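Local coordinates for STING-associated CdnE c-di-GMP synthase (Flavobacteriaceae, PDB 6WT8), which probably makes the cyclic dinucleotide c-di-GMP from GTP, as a CD-NTase of a CBASS anti-phage defence system that signals to bacterial STING, at residues Glu88-Val93 with Asp106-Thr111; Val161-Glu166 with Tyr222-Gly227; Ile178-Ser183 with Asp194-Thr199. All coordinates share one frame; numbering follows the deposited sequence.

Interactions 1 and 3 share one sheet and are partly buried. Strands 106-112 and 192-204 are parallel neighbours in it, and Leu107 and Gln109 bond to Val198 through their backbones. Interaction 1 lies nearest the centre of the chain and is a regular strand pair. Interaction 3 sets loop 178-183 against strand 192-204 and relies on one carboxylate. Interaction 2 lies furthest out, yet is mostly buried. It joins helix 154-172 to the loop after strand 218-221 by charged side chains and waters. Interaction 3 is nested within the chain loop that interaction 2 closes, and Lys224 N bonds to Glu181 O between them. Gln109 of interaction 1 meets Ser165 of interaction 2.

Interaction 1 (Glu88-Val93 with Asp106-Thr111); sequences ERQGSV and DLVQIT
Glu88 with Val108 and Gln90 with Asp106 are antiparallel hydrogen-bonded pairs. Arg89 and Leu107 form the non-hydrogen-bonded pair between them. The axes of the two short strand segments come within 4.6 Å, and their directions differ by 135°, so the ladder is well twisted. Glu88 N gives to Val108 O at 2.8 Å, and Val108 N gives back to Glu88 O. Gln90 and Asp106 exchange two more backbone bonds.

Glu88 O takes a second donor. Val108 N and Arg89 NH1 reach it from opposite faces of its carbonyl plane, with NH1 at 2.9 Å from Glu88 O. The bend at chi2 (-66°) folds Arg89 back for this. Leu107 CD1 lies over one face of the guanidinium. Arg89 NH2 goes on to Asn71 and Glu74 of helix 60-81.

Gln90 and Asp106 share the other face of the sheet. Gln90 NE2 gives a nearly straight bond of 3.0 Å to Asp106 OD2, on its anti lone pair. The amide and carboxylate planes are turned 47° apart. Gln90 CG also packs 3.7 Å from Val108 CG2. With an alanine at this position, Asp106 OD2 is likely to lose this donor and its carboxylate to turn more freely, and Val108 CG2 to lose its contact with CG. On the same face Glu88 CG touches Ile110 CD1 at 3.8 Å, while its carboxylate leads away to Lys214.

Gly91 and Ser92 follow the first strand, and Asp106 opens the second. This order, a strand, a Gly-Ser turn and a second strand opening on an Asp, is consistent with the nucleotidyltransferase fold of CD-NTases.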
loop_
_atom_site.group_PDB
_atom_site.type_symbol
_atom_site.label_atom_id
_atom_site.label_comp_id
_atom_site.label_asym_id
_atom_site.label_seq_id
_atom_site.Cartn_x
_atom_site.Cartn_y
_atom_site.Cartn_z
ATOM N N GLU A 88 7.439 -2.582 -13.363
ATOM C CA GLU A 88 6.380 -1.950 -12.594
ATOM C C GLU A 88 6.940 -1.525 -11.243
ATOM O O GLU A 88 8.148 -1.556 -10.997
ATOM C CB GLU A 88 5.207 -2.923 -12.409
ATOM C CG GLU A 88 4.519 -3.374 -13.717
ATOM C CD GLU A 88 3.805 -2.240 -14.475
ATOM O OE1 GLU A 88 3.514 -1.147 -13.916
ATOM O OE2 GLU A 88 3.535 -2.481 -15.671
ATOM N N ARG A 89 6.057 -1.008 -10.365
ATOM C CA ARG A 89 6.454 -0.550 -9.043
ATOM C C ARG A 89 5.461 -1.046 -8.016
ATOM O O ARG A 89 4.284 -1.242 -8.316
ATOM C CB ARG A 89 6.465 0.998 -8.958
ATOM C CG ARG A 89 7.406 1.713 -9.942
ATOM C CD ARG A 89 8.857 1.414 -9.639
ATOM N NE ARG A 89 9.655 2.236 -10.559
ATOM C CZ ARG A 89 10.082 1.816 -11.767
ATOM N NH1 ARG A 89 9.832 0.570 -12.155
ATOM N NH2 ARG A 89 10.757 2.647 -12.582
ATOM N N GLN A 90 5.910 -1.207 -6.769
ATOM C CA GLN A 90 4.974 -1.555 -5.699
ATOM C C GLN A 90 5.402 -0.868 -4.428
ATOM O O GLN A 90 6.504 -0.318 -4.324
ATOM C CB GLN A 90 4.876 -3.054 -5.424
ATOM C CG GLN A 90 6.213 -3.718 -4.973
ATOM C CD GLN A 90 6.086 -5.166 -4.601
ATOM O OE1 GLN A 90 5.155 -5.863 -5.004
ATOM N NE2 GLN A 90 7.036 -5.634 -3.787
ATOM N N GLY A 91 4.482 -0.902 -3.459
ATOM C CA GLY A 91 4.805 -0.303 -2.159
ATOM C C GLY A 91 3.889 0.879 -1.810
ATOM O O GLY A 91 3.261 1.470 -2.662
ATOM N N SER A 92 3.813 1.199 -0.521
ATOM C CA SER A 92 2.978 2.307 -0.078
ATOM C C SER A 92 3.421 3.649 -0.659
ATOM O O SER A 92 2.610 4.572 -0.759
ATOM C CB SER A 92 2.960 2.391 1.439
ATOM O OG SER A 92 4.235 2.568 1.926
ATOM N N VAL A 93 4.680 3.787 -1.106
ATOM C CA VAL A 93 5.096 5.037 -1.717
ATOM C C VAL A 93 4.294 5.285 -2.990
ATOM O O VAL A 93 4.004 6.432 -3.332
ATOM C CB VAL A 93 6.625 5.024 -1.944
ATOM C CG1 VAL A 93 7.029 6.270 -2.741
ATOM C CG2 VAL A 93 7.387 5.005 -0.585
ATOM N N ASP A 106 9.413 -0.079 -4.460
ATOM C CA ASP A 106 10.200 -1.207 -4.978
ATOM C C ASP A 106 10.065 -1.249 -6.495
ATOM O O ASP A 106 8.970 -1.000 -7.048
ATOM C CB ASP A 106 9.667 -2.575 -4.509
ATOM C CG ASP A 106 9.736 -2.823 -3.048
ATOM O OD1 ASP A 106 10.564 -2.249 -2.344
ATOM O OD2 ASP A 106 8.949 -3.695 -2.584
ATOM N N LEU A 107 11.156 -1.604 -7.178
ATOM C CA LEU A 107 11.071 -1.866 -8.609
ATOM C C LEU A 107 10.739 -3.342 -8.828
ATOM O O LEU A 107 11.370 -4.224 -8.221
ATOM C CB LEU A 107 12.418 -1.527 -9.265
ATOM C CG LEU A 107 12.480 -1.780 -10.800
ATOM C CD1 LEU A 107 13.504 -0.852 -11.396
ATOM C CD2 LEU A 107 12.897 -3.242 -11.114
ATOM N N VAL A 108 9.735 -3.627 -9.667
ATOM C CA VAL A 108 9.346 -5.002 -9.960
ATOM C C VAL A 108 9.645 -5.266 -11.422
ATOM O O VAL A 108 9.167 -4.528 -12.305
ATOM C CB VAL A 108 7.848 -5.230 -9.671
ATOM C CG1 VAL A 108 7.545 -6.730 -9.746
ATOM C CG2 VAL A 108 7.515 -4.750 -8.289
ATOM N N GLN A 109 10.387 -6.326 -11.716
ATOM C CA GLN A 109 10.588 -6.754 -13.099
ATOM C C GLN A 109 9.918 -8.108 -13.268
ATOM O O GLN A 109 10.082 -8.995 -12.427
ATOM C CB GLN A 109 12.052 -6.755 -13.480
ATOM C CG GLN A 109 12.892 -7.729 -12.691
ATOM C CD GLN A 109 14.367 -7.626 -13.074
ATOM O OE1 GLN A 109 14.756 -7.023 -14.095
ATOM N NE2 GLN A 109 15.195 -8.243 -12.250
ATOM N N ILE A 110 9.036 -8.231 -14.262
ATOM C CA ILE A 110 8.124 -9.355 -14.375
ATOM C C ILE A 110 8.378 -10.005 -15.722
ATOM O O ILE A 110 8.201 -9.362 -16.769
ATOM C CB ILE A 110 6.663 -8.857 -14.256
ATOM C CG1 ILE A 110 6.489 -7.961 -13.021
ATOM C CG2 ILE A 110 5.772 -10.065 -14.179
ATOM C CD1 ILE A 110 5.187 -7.083 -13.060
ATOM N N THR A 111 8.757 -11.286 -15.732
ATOM C CA THR A 111 8.942 -11.945 -17.013
ATOM C C THR A 111 7.633 -11.924 -17.804
ATOM O O THR A 111 6.545 -12.043 -17.226
ATOM C CB THR A 111 9.416 -13.372 -16.787
ATOM O OG1 THR A 111 8.517 -14.069 -15.896
ATOM C CG2 THR A 111 10.830 -13.340 -16.255
#

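Interaction 2 (Val161-Glu166 with Tyr222-Gly227); sequences VRLKSE and YNKKTG
Lys224 lays its chain over one face of the Arg162 guanidinium. The lysine CD sits 3.4 Å above that plane, offset toward the rim, and the two side chains cross at about a right angle. The lysine is extended throughout, which carries its amine past the arginine to Glu166. Lys224 NZ gives to Glu166 OE2 at 2.7 Å, on the syn lone pair of that oxygen. Arg162 NE takes the anti lone pair at 2.8 Å from Glu166 OE2. One carboxylate oxygen thus holds both cations. A weak bond from Arg162 NH2 to the same Glu166 OE2 adds to the grip.

The three residues form a salt-bridge network. Arg162 and Glu166 lie one turn apart on helix 154-172, and Lys224 comes from the loop after strand 218-221. The network therefore ties that loop to the helix. The loop has its own Asx motif, in which Asn223 OD1 accepts from Thr226 N at 2.9 Å.

Two waters extend the network. One links Arg162 NH1 to Tyr222 O. The other lies between Glu166 OE1 and Lys224 NZ, 3.0 Å from that NZ. Nonpolar contact is slight. Leu163 CD2 meets Lys224 CE at 4.0 Å, and Arg162 CB approaches Tyr222 CD2 at 4.2 Å.

The cations also reach backbone oxygens of the loop before strand 184-189. Arg162 NH2 bonds to Lys180 O, and Lys224 NZ to Ile178 O. Glu166 and the Ile178 carbonyl would be expected to favour the charged form of Lys224. Glu166 and Arg162 also rest on Ile184 of that strand.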
loop_
_atom_site.group_PDB
_atom_site.type_symbol
_atom_site.label_atom_id
_atom_site.label_comp_id
_atom_site.label_asym_id
_atom_site.label_seq_id
_atom_site.Cartn_x
_atom_site.Cartn_y
_atom_site.Cartn_z
ATOM N N VAL A 161 17.003 -14.073 -15.072
ATOM C CA VAL A 161 16.823 -12.634 -14.886
ATOM C C VAL A 161 17.361 -12.192 -13.527
ATOM O O VAL A 161 18.053 -11.165 -13.421
ATOM C CB VAL A 161 15.340 -12.274 -15.064
ATOM C CG1 VAL A 161 15.073 -10.856 -14.575
ATOM C CG2 VAL A 161 14.961 -12.374 -16.541
ATOM N N ARG A 162 17.126 -12.987 -12.472
ATOM C CA ARG A 162 17.706 -12.634 -11.168
ATOM C C ARG A 162 19.229 -12.535 -11.217
ATOM O O ARG A 162 19.807 -11.565 -10.726
ATOM C CB ARG A 162 17.257 -13.643 -10.118
ATOM C CG ARG A 162 18.027 -13.559 -8.739
ATOM C CD ARG A 162 17.740 -12.249 -8.014
ATOM N NE ARG A 162 18.684 -12.089 -6.887
ATOM C CZ ARG A 162 18.371 -11.988 -5.589
ATOM N NH1 ARG A 162 17.099 -11.995 -5.201
ATOM N NH2 ARG A 162 19.335 -11.827 -4.707
ATOM N N LEU A 163 19.885 -13.541 -11.784
ATOM C CA LEU A 163 21.357 -13.538 -11.776
ATOM C C LEU A 163 21.911 -12.489 -12.727
ATOM O O LEU A 163 22.918 -11.821 -12.406
ATOM C CB LEU A 163 21.909 -14.947 -12.123
ATOM C CG LEU A 163 21.522 -16.020 -11.087
ATOM C CD1 LEU A 163 22.037 -17.371 -11.552
ATOM C CD2 LEU A 163 22.132 -15.690 -9.737
ATOM N N LYS A 164 21.271 -12.316 -13.885
ATOM C CA LYS A 164 21.719 -11.287 -14.810
ATOM C C LYS A 164 21.593 -9.903 -14.184
ATOM O O LYS A 164 22.488 -9.057 -14.331
ATOM C CB LYS A 164 20.912 -11.395 -16.090
ATOM C CG LYS A 164 21.374 -10.502 -17.224
ATOM C CD LYS A 164 20.580 -10.995 -18.441
ATOM C CE LYS A 164 21.077 -10.403 -19.753
ATOM N NZ LYS A 164 22.402 -10.989 -20.119
ATOM N N SER A 165 20.515 -9.696 -13.428
ATOM C CA SER A 165 20.350 -8.424 -12.724
ATOM C C SER A 165 21.409 -8.207 -11.662
ATOM O O SER A 165 21.900 -7.075 -11.479
ATOM C CB SER A 165 18.945 -8.415 -12.069
ATOM O OG SER A 165 17.942 -8.446 -13.059
ATOM N N GLU A 166 21.774 -9.260 -10.905
ATOM C CA GLU A 166 22.857 -9.100 -9.926
ATOM C C GLU A 166 24.136 -8.631 -10.611
ATOM O O GLU A 166 24.827 -7.727 -10.121
ATOM C CB GLU A 166 23.149 -10.413 -9.205
ATOM C CG GLU A 166 21.985 -10.892 -8.368
ATOM C CD GLU A 166 22.311 -12.175 -7.642
ATOM O OE1 GLU A 166 23.445 -12.715 -7.797
ATOM O OE2 GLU A 166 21.415 -12.664 -6.926
ATOM N N TYR A 222 9.958 -14.451 -7.450
ATOM C CA TYR A 222 10.979 -15.495 -7.435
ATOM C C TYR A 222 11.874 -15.425 -6.197
ATOM O O TYR A 222 12.427 -14.373 -5.884
ATOM C CB TYR A 222 11.843 -15.359 -8.687
ATOM C CG TYR A 222 12.925 -16.440 -8.767
ATOM C CD1 TYR A 222 12.587 -17.757 -8.941
ATOM C CD2 TYR A 222 14.256 -16.112 -8.633
ATOM C CE1 TYR A 222 13.562 -18.767 -9.017
ATOM C CE2 TYR A 222 15.241 -17.105 -8.719
ATOM C CZ TYR A 222 14.871 -18.428 -8.874
ATOM O OH TYR A 222 15.853 -19.414 -8.964
ATOM N N ASN A 223 12.010 -16.542 -5.501
ATOM C CA ASN A 223 12.884 -16.675 -4.349
ATOM C C ASN A 223 14.178 -17.353 -4.777
ATOM O O ASN A 223 14.164 -18.496 -5.230
ATOM C CB ASN A 223 12.193 -17.514 -3.277
ATOM C CG ASN A 223 13.051 -17.659 -2.007
ATOM O OD1 ASN A 223 14.208 -18.025 -2.073
ATOM N ND2 ASN A 223 12.459 -17.326 -0.854
ATOM N N LYS A 224 15.301 -16.643 -4.661
ATOM C CA LYS A 224 16.577 -17.152 -5.192
ATOM C C LYS A 224 17.100 -18.348 -4.407
ATOM O O LYS A 224 17.728 -19.231 -4.985
ATOM C CB LYS A 224 17.609 -16.023 -5.137
ATOM C CG LYS A 224 19.010 -16.416 -5.515
ATOM C CD LYS A 224 19.965 -15.270 -5.316
ATOM C CE LYS A 224 21.387 -15.631 -5.772
ATOM N NZ LYS A 224 22.278 -14.584 -5.194
ATOM N N LYS A 225 16.803 -18.388 -3.120
ATOM C CA LYS A 225 17.319 -19.439 -2.246
ATOM C C LYS A 225 16.580 -20.745 -2.485
ATOM O O LYS A 225 17.205 -21.803 -2.588
ATOM C CB LYS A 225 17.203 -19.006 -0.780
ATOM C CG LYS A 225 18.206 -19.709 0.138
ATOM C CD LYS A 225 17.948 -19.441 1.626
ATOM C CE LYS A 225 17.986 -17.954 1.998
ATOM N NZ LYS A 225 19.263 -17.227 1.696
ATOM N N THR A 226 15.248 -20.699 -2.530
ATOM C CA THR A 226 14.466 -21.916 -2.743
ATOM C C THR A 226 14.359 -22.286 -4.214
ATOM O O THR A 226 14.083 -23.454 -4.523
ATOM C CB THR A 226 13.063 -21.748 -2.175
ATOM O OG1 THR A 226 12.353 -20.794 -2.957
ATOM C CG2 THR A 226 13.118 -21.209 -0.746
ATOM N N GLY A 227 14.532 -21.320 -5.130
ATOM C CA GLY A 227 14.323 -21.629 -6.519
ATOM C C GLY A 227 12.865 -21.740 -6.905
ATOM O O GLY A 227 12.576 -22.284 -7.969
HETATM O O HOH W 1 14.988 -13.340 -6.403
HETATM O O HOH W 2 24.546 -15.310 -6.986
#

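Interaction 3 (Ile178-Ser183 with Asp194-Thr199); sequences IEKENS and DIDVVT
Ser183 and Asp196 make the close part of this contact. Ser183 OG gives to Asp196 OD1 at 2.7 Å, approaching from above the carboxylate plane, 51° out of it. The chi1 of 66° sets OG between the backbone N and the carbonyl carbon and turns it to the strand. Ser183 CA lies 3.2 Å from Val197 O in a CA-H...O contact. Between side chains, Ser183 CB touches Val198 CG2 at 4.2 Å.

Lys180 works at the more open edge. Its chain bends at chi3 (-73°) and crosses the aspartate at about a right angle. Lys180 NZ forms a salt bridge of 2.8 Å with Asp196 OD1, on the syn lone pair of that oxygen. That single oxygen accepts from both the amine and the hydroxyl, which together should restrain the turning of the carboxylate. Lys180 also makes a cation-pi contact with Tyr185.

The segment 178-183 is the loop that leads into strand 184-189, which pairs antiparallel with strand 192-204 as a beta hairpin. Asp196 touches Asp106 of the neighbouring strand. Parallel neighbouring strands that carry acidic residues fit the nucleotidyltransferase fold.

At the other end direct contact gives way to water. Asn182 O approaches Val198 CA only to 4.1 Å. A water accepts from Thr199 N at 2.9 Å and lies 2.7 Å from Asn182 O, so it bridges the backbones. The Asn182 side chain turns to Asn230 instead, its OD1 accepting from that amide.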
loop_
_atom_site.group_PDB
_atom_site.type_symbol
_atom_site.label_atom_id
_atom_site.label_comp_id
_atom_site.label_asym_id
_atom_site.label_seq_id
_atom_site.Cartn_x
_atom_site.Cartn_y
_atom_site.Cartn_z
ATOM N N ILE A 178 23.264 -8.710 -2.885
ATOM C CA ILE A 178 22.734 -9.765 -3.721
ATOM C C ILE A 178 22.393 -11.010 -2.917
ATOM O O ILE A 178 22.007 -12.035 -3.515
ATOM C CB ILE A 178 23.683 -10.138 -4.875
ATOM C CG1 ILE A 178 24.944 -10.774 -4.290
ATOM C CG2 ILE A 178 23.963 -8.950 -5.774
ATOM C CD1 ILE A 178 25.771 -11.617 -5.281
ATOM N N GLU A 179 22.457 -10.935 -1.593
ATOM C CA GLU A 179 22.251 -12.129 -0.775
ATOM C C GLU A 179 20.824 -12.333 -0.274
ATOM O O GLU A 179 20.560 -13.380 0.333
ATOM C CB GLU A 179 23.225 -12.120 0.422
ATOM C CG GLU A 179 24.672 -12.247 -0.022
ATOM C CD GLU A 179 24.891 -13.461 -0.932
ATOM O OE1 GLU A 179 24.252 -14.509 -0.688
ATOM O OE2 GLU A 179 25.688 -13.377 -1.899
ATOM N N LYS A 180 19.901 -11.395 -0.495
ATOM C CA LYS A 180 18.526 -11.569 -0.004
ATOM C C LYS A 180 17.746 -12.475 -0.944
ATOM O O LYS A 180 18.014 -12.519 -2.145
ATOM C CB LYS A 180 17.773 -10.244 0.153
ATOM C CG LYS A 180 18.510 -9.228 1.030
ATOM C CD LYS A 180 17.544 -8.146 1.551
ATOM C CE LYS A 180 17.104 -7.170 0.497
ATOM N NZ LYS A 180 16.345 -6.003 1.083
ATOM N N GLU A 181 16.773 -13.198 -0.377
ATOM C CA GLU A 181 16.084 -14.251 -1.121
ATOM C C GLU A 181 15.192 -13.654 -2.187
ATOM O O GLU A 181 15.101 -14.198 -3.299
ATOM C CB GLU A 181 15.178 -15.084 -0.219
ATOM C CG GLU A 181 15.741 -15.739 0.981
ATOM C CD GLU A 181 14.617 -16.437 1.702
ATOM O OE1 GLU A 181 13.655 -15.736 2.114
ATOM O OE2 GLU A 181 14.653 -17.676 1.773
ATOM N N ASN A 182 14.450 -12.609 -1.836
ATOM C CA ASN A 182 13.345 -12.150 -2.659
ATOM C C ASN A 182 13.609 -10.804 -3.318
ATOM O O ASN A 182 12.748 -10.313 -4.046
ATOM C CB ASN A 182 12.059 -12.075 -1.817
ATOM C CG ASN A 182 11.512 -13.442 -1.456
ATOM O OD1 ASN A 182 11.427 -14.354 -2.286
ATOM N ND2 ASN A 182 11.154 -13.602 -0.190
ATOM N N SER A 183 14.775 -10.195 -3.117
ATOM C CA SER A 183 15.063 -8.955 -3.861
ATOM C C SER A 183 16.572 -8.748 -3.913
ATOM O O SER A 183 17.339 -9.351 -3.149
ATOM C CB SER A 183 14.373 -7.702 -3.249
ATOM O OG SER A 183 14.947 -7.468 -1.953
ATOM N N ASP A 194 17.904 3.864 -1.480
ATOM C CA ASP A 194 18.123 2.422 -1.562
ATOM C C ASP A 194 16.879 1.767 -2.137
ATOM O O ASP A 194 15.781 1.896 -1.585
ATOM C CB ASP A 194 18.450 1.829 -0.196
ATOM C CG ASP A 194 19.638 2.516 0.458
ATOM O OD1 ASP A 194 20.612 2.834 -0.239
ATOM O OD2 ASP A 194 19.569 2.775 1.671
ATOM N N ILE A 195 17.029 1.076 -3.265
ATOM C CA ILE A 195 15.891 0.519 -3.981
ATOM C C ILE A 195 15.973 -1.003 -3.992
ATOM O O ILE A 195 17.005 -1.561 -4.375
ATOM C CB ILE A 195 15.858 1.038 -5.424
ATOM C CG1 ILE A 195 15.800 2.579 -5.451
ATOM C CG2 ILE A 195 14.727 0.434 -6.225
ATOM C CD1 ILE A 195 14.567 3.201 -4.766
ATOM N N ASP A 196 14.882 -1.670 -3.607
ATOM C CA ASP A 196 14.788 -3.121 -3.765
ATOM C C ASP A 196 14.265 -3.468 -5.149
ATOM O O ASP A 196 13.304 -2.873 -5.622
ATOM C CB ASP A 196 13.847 -3.737 -2.724
ATOM C CG ASP A 196 14.523 -4.048 -1.408
ATOM O OD1 ASP A 196 15.464 -4.898 -1.348
ATOM O OD2 ASP A 196 14.099 -3.418 -0.417
ATOM N N VAL A 197 14.907 -4.454 -5.792
ATOM C CA VAL A 197 14.551 -4.948 -7.120
ATOM C C VAL A 197 13.978 -6.347 -6.957
ATOM O O VAL A 197 14.688 -7.254 -6.511
ATOM C CB VAL A 197 15.793 -4.965 -8.033
ATOM C CG1 VAL A 197 15.506 -5.645 -9.326
ATOM C CG2 VAL A 197 16.297 -3.526 -8.267
ATOM N N VAL A 198 12.704 -6.500 -7.304
ATOM C CA VAL A 198 11.948 -7.743 -7.171
ATOM C C VAL A 198 11.808 -8.353 -8.555
ATOM O O VAL A 198 11.518 -7.637 -9.514
ATOM C CB VAL A 198 10.577 -7.397 -6.559
ATOM C CG1 VAL A 198 9.730 -8.617 -6.361
ATOM C CG2 VAL A 198 10.830 -6.682 -5.211
ATOM N N THR A 199 12.010 -9.676 -8.649
ATOM C CA THR A 199 11.876 -10.430 -9.890
ATOM C C THR A 199 10.701 -11.386 -9.731
ATOM O O THR A 199 10.637 -12.124 -8.741
ATOM C CB THR A 199 13.161 -11.175 -10.201
ATOM O OG1 THR A 199 14.258 -10.245 -10.199
ATOM C CG2 THR A 199 13.091 -11.942 -11.520
HETATM O O HOH W 3 12.807 -11.490 -6.496
#